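PDB 6N5U: protein SCO1 homolog 1, mitochondrial from Arabidopsis thaliana, which binds copper through a thioredoxin-fold domain and is thought to deliver it to cytochrome c oxidase, being essential for embryo development. Local coordinates for residues Lys52-Val66 with His152-Arg166. Sequence-based numbering, arbitrary orientation.
Sequences KLAAAIDKIKENSGV and HDVDSLTDGVVKEIR
Ala56 and Leu157 meet at the apolar centre, CB of the alanine lying 3.7 Å from CD2 of the leucine. One turn on, Ile60 CD1 reaches Val161 CG1 at 3.7 Å, the two side chains crossing at about a right angle, while those of Ile60 and Val162 slide past each other in opposite directions. Thr158 is a knob among Ala56, Lys59, Ile60 and Asn63: its OG1 turns back to Val154 O (2.7 Å), 35° out of the carbonyl plane and on the face opposite Thr158 N, so the hydroxyl is satisfied within its own helix. With CA atoms of Ala56 and Thr158 only 5.3 Å apart, the axes approach to 8.9 Å and cross at -46°. Both helices, 45-64 and 154-167, pack on one side of the central sheet of this thioredoxin fold; Leu53 and Ile57 rest on Ile34, Leu157 and Val161 on Tyr148. Val154 fills a second hole, among Lys52, Ala55, Ala56 and Lys59. Beyond it, a bend along the Lys52 chain carries NZ past Leu157 to a weak bond with His152 O (3.0 Å), besides a salt bridge with Glu49. Cutting Lys52 back to an alanine is likely to rob His152 O of this donor, Glu49 of its mate, and Val154 and Leu157 of aliphatic cover. At the far end, Ser64 CB sits over one face of the Arg166 guanidinium, 3.8 Å above its plane and offset toward the rim.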
# COMPACT_ATOMS: atom_id res chain seq x y z
N LYS A 52 -7.37 -8.95 -2.00
CA LYS A 52 -6.38 -9.99 -1.65
C LYS A 52 -5.68 -9.61 -0.35
O LYS A 52 -5.67 -10.40 0.58
CB LYS A 52 -5.31 -10.11 -2.77
CG LYS A 52 -4.37 -11.32 -2.62
CD LYS A 52 -2.94 -11.08 -3.15
CE LYS A 52 -2.85 -10.72 -4.61
NZ LYS A 52 -1.43 -10.54 -5.02
N LEU A 53 -5.16 -8.37 -0.26
CA LEU A 53 -4.48 -7.84 0.92
C LEU A 53 -5.37 -7.80 2.17
O LEU A 53 -4.92 -8.24 3.22
CB LEU A 53 -3.87 -6.46 0.62
CG LEU A 53 -3.08 -5.79 1.74
CD1 LEU A 53 -1.96 -6.72 2.27
CD2 LEU A 53 -2.54 -4.42 1.29
N ALA A 54 -6.62 -7.32 2.06
CA ALA A 54 -7.55 -7.23 3.17
C ALA A 54 -7.85 -8.62 3.71
O ALA A 54 -7.78 -8.82 4.93
CB ALA A 54 -8.81 -6.55 2.72
N ALA A 55 -8.11 -9.60 2.82
CA ALA A 55 -8.40 -10.97 3.23
C ALA A 55 -7.15 -11.63 3.81
O ALA A 55 -7.27 -12.45 4.72
CB ALA A 55 -8.94 -11.78 2.06
N ALA A 56 -5.95 -11.23 3.29
CA ALA A 56 -4.65 -11.73 3.78
C ALA A 56 -4.41 -11.22 5.22
O ALA A 56 -4.06 -12.03 6.08
CB ALA A 56 -3.53 -11.32 2.86
N ILE A 57 -4.69 -9.91 5.49
CA ILE A 57 -4.58 -9.26 6.81
C ILE A 57 -5.31 -10.06 7.87
O ILE A 57 -4.72 -10.38 8.91
CB ILE A 57 -5.00 -7.75 6.77
CG1 ILE A 57 -4.01 -6.90 5.94
CG2 ILE A 57 -5.22 -7.14 8.17
CD1 ILE A 57 -2.47 -7.03 6.27
N ASP A 58 -6.57 -10.46 7.57
CA ASP A 58 -7.44 -11.27 8.44
C ASP A 58 -6.94 -12.70 8.62
O ASP A 58 -7.01 -13.22 9.73
CB ASP A 58 -8.89 -11.27 7.92
CG ASP A 58 -9.57 -9.91 7.98
OD1 ASP A 58 -9.03 -8.98 8.64
OD2 ASP A 58 -10.67 -9.76 7.37
N LYS A 59 -6.46 -13.33 7.55
CA LYS A 59 -5.94 -14.70 7.61
C LYS A 59 -4.67 -14.79 8.45
O LYS A 59 -4.57 -15.67 9.31
CB LYS A 59 -5.71 -15.25 6.20
CG LYS A 59 -6.98 -15.64 5.49
CD LYS A 59 -6.75 -16.91 4.69
CE LYS A 59 -7.94 -17.28 3.86
NZ LYS A 59 -9.19 -17.37 4.68
N ILE A 60 -3.72 -13.86 8.23
CA ILE A 60 -2.48 -13.71 9.00
C ILE A 60 -2.83 -13.68 10.49
O ILE A 60 -2.28 -14.47 11.26
CB ILE A 60 -1.76 -12.40 8.58
CG1 ILE A 60 -1.12 -12.50 7.17
CG2 ILE A 60 -0.75 -11.97 9.64
CD1 ILE A 60 -0.85 -11.09 6.50
N LYS A 61 -3.80 -12.78 10.89
CA LYS A 61 -4.23 -12.61 12.27
C LYS A 61 -4.79 -13.91 12.84
O LYS A 61 -4.44 -14.27 13.96
CB LYS A 61 -5.21 -11.44 12.42
CG LYS A 61 -5.80 -11.22 13.83
CD LYS A 61 -4.74 -10.89 14.88
CE LYS A 61 -5.34 -10.32 16.13
NZ LYS A 61 -4.31 -10.11 17.18
N GLU A 62 -5.64 -14.61 12.06
CA GLU A 62 -6.25 -15.88 12.48
C GLU A 62 -5.19 -16.96 12.73
O GLU A 62 -5.29 -17.69 13.71
CB GLU A 62 -7.26 -16.39 11.43
CG GLU A 62 -8.57 -15.64 11.36
CD GLU A 62 -9.34 -15.80 10.07
OE1 GLU A 62 -9.42 -16.95 9.57
OE2 GLU A 62 -9.86 -14.79 9.54
N ASN A 63 -4.19 -17.04 11.84
CA ASN A 63 -3.15 -18.07 11.84
C ASN A 63 -1.94 -17.81 12.72
O ASN A 63 -1.35 -18.78 13.21
CB ASN A 63 -2.69 -18.31 10.40
CG ASN A 63 -3.79 -18.65 9.43
OD1 ASN A 63 -4.92 -19.01 9.79
ND2 ASN A 63 -3.50 -18.52 8.16
N SER A 64 -1.52 -16.53 12.88
CA SER A 64 -0.34 -16.15 13.67
C SER A 64 -0.64 -15.38 14.97
O SER A 64 0.16 -15.43 15.91
CB SER A 64 0.62 -15.33 12.83
OG SER A 64 0.07 -14.05 12.58
N GLY A 65 -1.74 -14.63 14.96
CA GLY A 65 -2.14 -13.75 16.05
C GLY A 65 -1.58 -12.34 15.92
O GLY A 65 -1.83 -11.50 16.78
N VAL A 66 -0.82 -12.08 14.82
CA VAL A 66 -0.17 -10.79 14.53
C VAL A 66 -1.06 -9.83 13.72
O VAL A 66 -1.56 -10.20 12.65
CB VAL A 66 1.23 -10.97 13.84
CG1 VAL A 66 1.88 -9.63 13.48
CG2 VAL A 66 2.18 -11.80 14.71
N HIS A 152 0.89 -13.82 -6.46
CA HIS A 152 0.46 -14.32 -5.17
C HIS A 152 -1.07 -14.33 -5.06
O HIS A 152 -1.73 -13.45 -5.59
CB HIS A 152 1.05 -13.49 -4.03
CG HIS A 152 2.47 -13.83 -3.71
ND1 HIS A 152 2.81 -14.99 -3.03
CD2 HIS A 152 3.60 -13.16 -4.02
CE1 HIS A 152 4.13 -14.98 -2.94
NE2 HIS A 152 4.65 -13.90 -3.53
N ASP A 153 -1.62 -15.38 -4.42
CA ASP A 153 -3.01 -15.59 -4.06
C ASP A 153 -3.10 -15.25 -2.57
O ASP A 153 -2.05 -15.11 -1.93
CB ASP A 153 -3.33 -17.10 -4.21
CG ASP A 153 -3.85 -17.60 -5.52
OD1 ASP A 153 -4.06 -16.77 -6.45
OD2 ASP A 153 -4.07 -18.83 -5.62
N VAL A 154 -4.32 -15.16 -1.98
CA VAL A 154 -4.47 -14.89 -0.53
C VAL A 154 -3.64 -15.87 0.32
O VAL A 154 -2.98 -15.46 1.27
CB VAL A 154 -5.95 -14.82 -0.10
CG1 VAL A 154 -6.12 -15.03 1.40
CG2 VAL A 154 -6.56 -13.49 -0.50
N ASP A 155 -3.64 -17.15 -0.08
CA ASP A 155 -2.92 -18.19 0.63
C ASP A 155 -1.40 -18.02 0.56
O ASP A 155 -0.75 -18.13 1.58
CB ASP A 155 -3.36 -19.59 0.17
CG ASP A 155 -4.77 -19.98 0.55
OD1 ASP A 155 -5.38 -19.26 1.38
OD2 ASP A 155 -5.26 -21.01 0.05
N SER A 156 -0.85 -17.71 -0.62
CA SER A 156 0.60 -17.55 -0.75
C SER A 156 1.14 -16.26 -0.11
O SER A 156 2.33 -16.19 0.23
CB SER A 156 1.06 -17.69 -2.19
OG SER A 156 0.18 -17.05 -3.10
N LEU A 157 0.27 -15.25 0.08
CA LEU A 157 0.62 -13.99 0.74
C LEU A 157 0.62 -14.23 2.25
O LEU A 157 1.62 -13.95 2.91
CB LEU A 157 -0.36 -12.84 0.36
CG LEU A 157 -0.04 -11.41 0.90
CD1 LEU A 157 1.41 -11.01 0.63
CD2 LEU A 157 -0.98 -10.37 0.32
N THR A 158 -0.49 -14.81 2.77
CA THR A 158 -0.67 -15.15 4.18
C THR A 158 0.49 -16.01 4.66
O THR A 158 1.25 -15.56 5.51
CB THR A 158 -2.05 -15.78 4.40
OG1 THR A 158 -3.05 -14.87 3.95
CG2 THR A 158 -2.29 -16.17 5.85
N ASP A 159 0.67 -17.21 4.05
CA ASP A 159 1.73 -18.18 4.38
C ASP A 159 3.11 -17.54 4.44
O ASP A 159 3.85 -17.78 5.39
CB ASP A 159 1.75 -19.35 3.39
CG ASP A 159 0.52 -20.23 3.37
OD1 ASP A 159 -0.27 -20.18 4.35
OD2 ASP A 159 0.34 -20.97 2.37
N GLY A 160 3.42 -16.75 3.42
CA GLY A 160 4.66 -16.01 3.30
C GLY A 160 4.85 -14.99 4.41
O GLY A 160 5.85 -15.05 5.12
N VAL A 161 3.89 -14.08 4.59
CA VAL A 161 3.97 -13.04 5.63
C VAL A 161 4.15 -13.69 7.00
O VAL A 161 5.06 -13.29 7.74
CB VAL A 161 2.80 -12.00 5.56
CG1 VAL A 161 2.80 -11.09 6.78
CG2 VAL A 161 2.86 -11.17 4.28
N VAL A 162 3.35 -14.75 7.29
CA VAL A 162 3.38 -15.51 8.54
C VAL A 162 4.77 -16.14 8.76
O VAL A 162 5.30 -16.03 9.86
CB VAL A 162 2.18 -16.50 8.65
CG1 VAL A 162 2.33 -17.48 9.82
CG2 VAL A 162 0.85 -15.74 8.75
N LYS A 163 5.39 -16.72 7.70
CA LYS A 163 6.72 -17.34 7.74
C LYS A 163 7.79 -16.31 8.11
O LYS A 163 8.63 -16.57 8.98
CB LYS A 163 7.07 -18.03 6.40
CG LYS A 163 8.43 -18.75 6.41
CD LYS A 163 8.66 -19.53 5.14
CE LYS A 163 9.81 -20.49 5.32
NZ LYS A 163 9.89 -21.49 4.21
N GLU A 164 7.75 -15.14 7.46
CA GLU A 164 8.67 -14.04 7.69
C GLU A 164 8.61 -13.55 9.14
O GLU A 164 9.65 -13.52 9.80
CB GLU A 164 8.42 -12.89 6.69
CG GLU A 164 8.83 -13.19 5.25
CD GLU A 164 10.27 -13.62 5.05
OE1 GLU A 164 11.15 -13.14 5.79
OE2 GLU A 164 10.51 -14.46 4.16
N ILE A 165 7.40 -13.24 9.66
CA ILE A 165 7.17 -12.74 11.02
C ILE A 165 7.83 -13.62 12.08
O ILE A 165 8.54 -13.11 12.95
CB ILE A 165 5.66 -12.47 11.32
CG1 ILE A 165 5.10 -11.36 10.41
CG2 ILE A 165 5.45 -12.09 12.80
CD1 ILE A 165 3.61 -11.25 10.35
N ARG A 166 7.60 -14.95 11.98
CA ARG A 166 8.12 -15.94 12.93
C ARG A 166 9.64 -16.04 12.91
O ARG A 166 10.24 -16.20 13.97
CB ARG A 166 7.45 -17.32 12.71
CG ARG A 166 5.90 -17.35 12.77
CD ARG A 166 5.29 -16.65 13.97
NE ARG A 166 4.02 -17.24 14.39
CZ ARG A 166 3.28 -16.79 15.40
NH1 ARG A 166 3.68 -15.72 16.10
NH2 ARG A 166 2.15 -17.39 15.73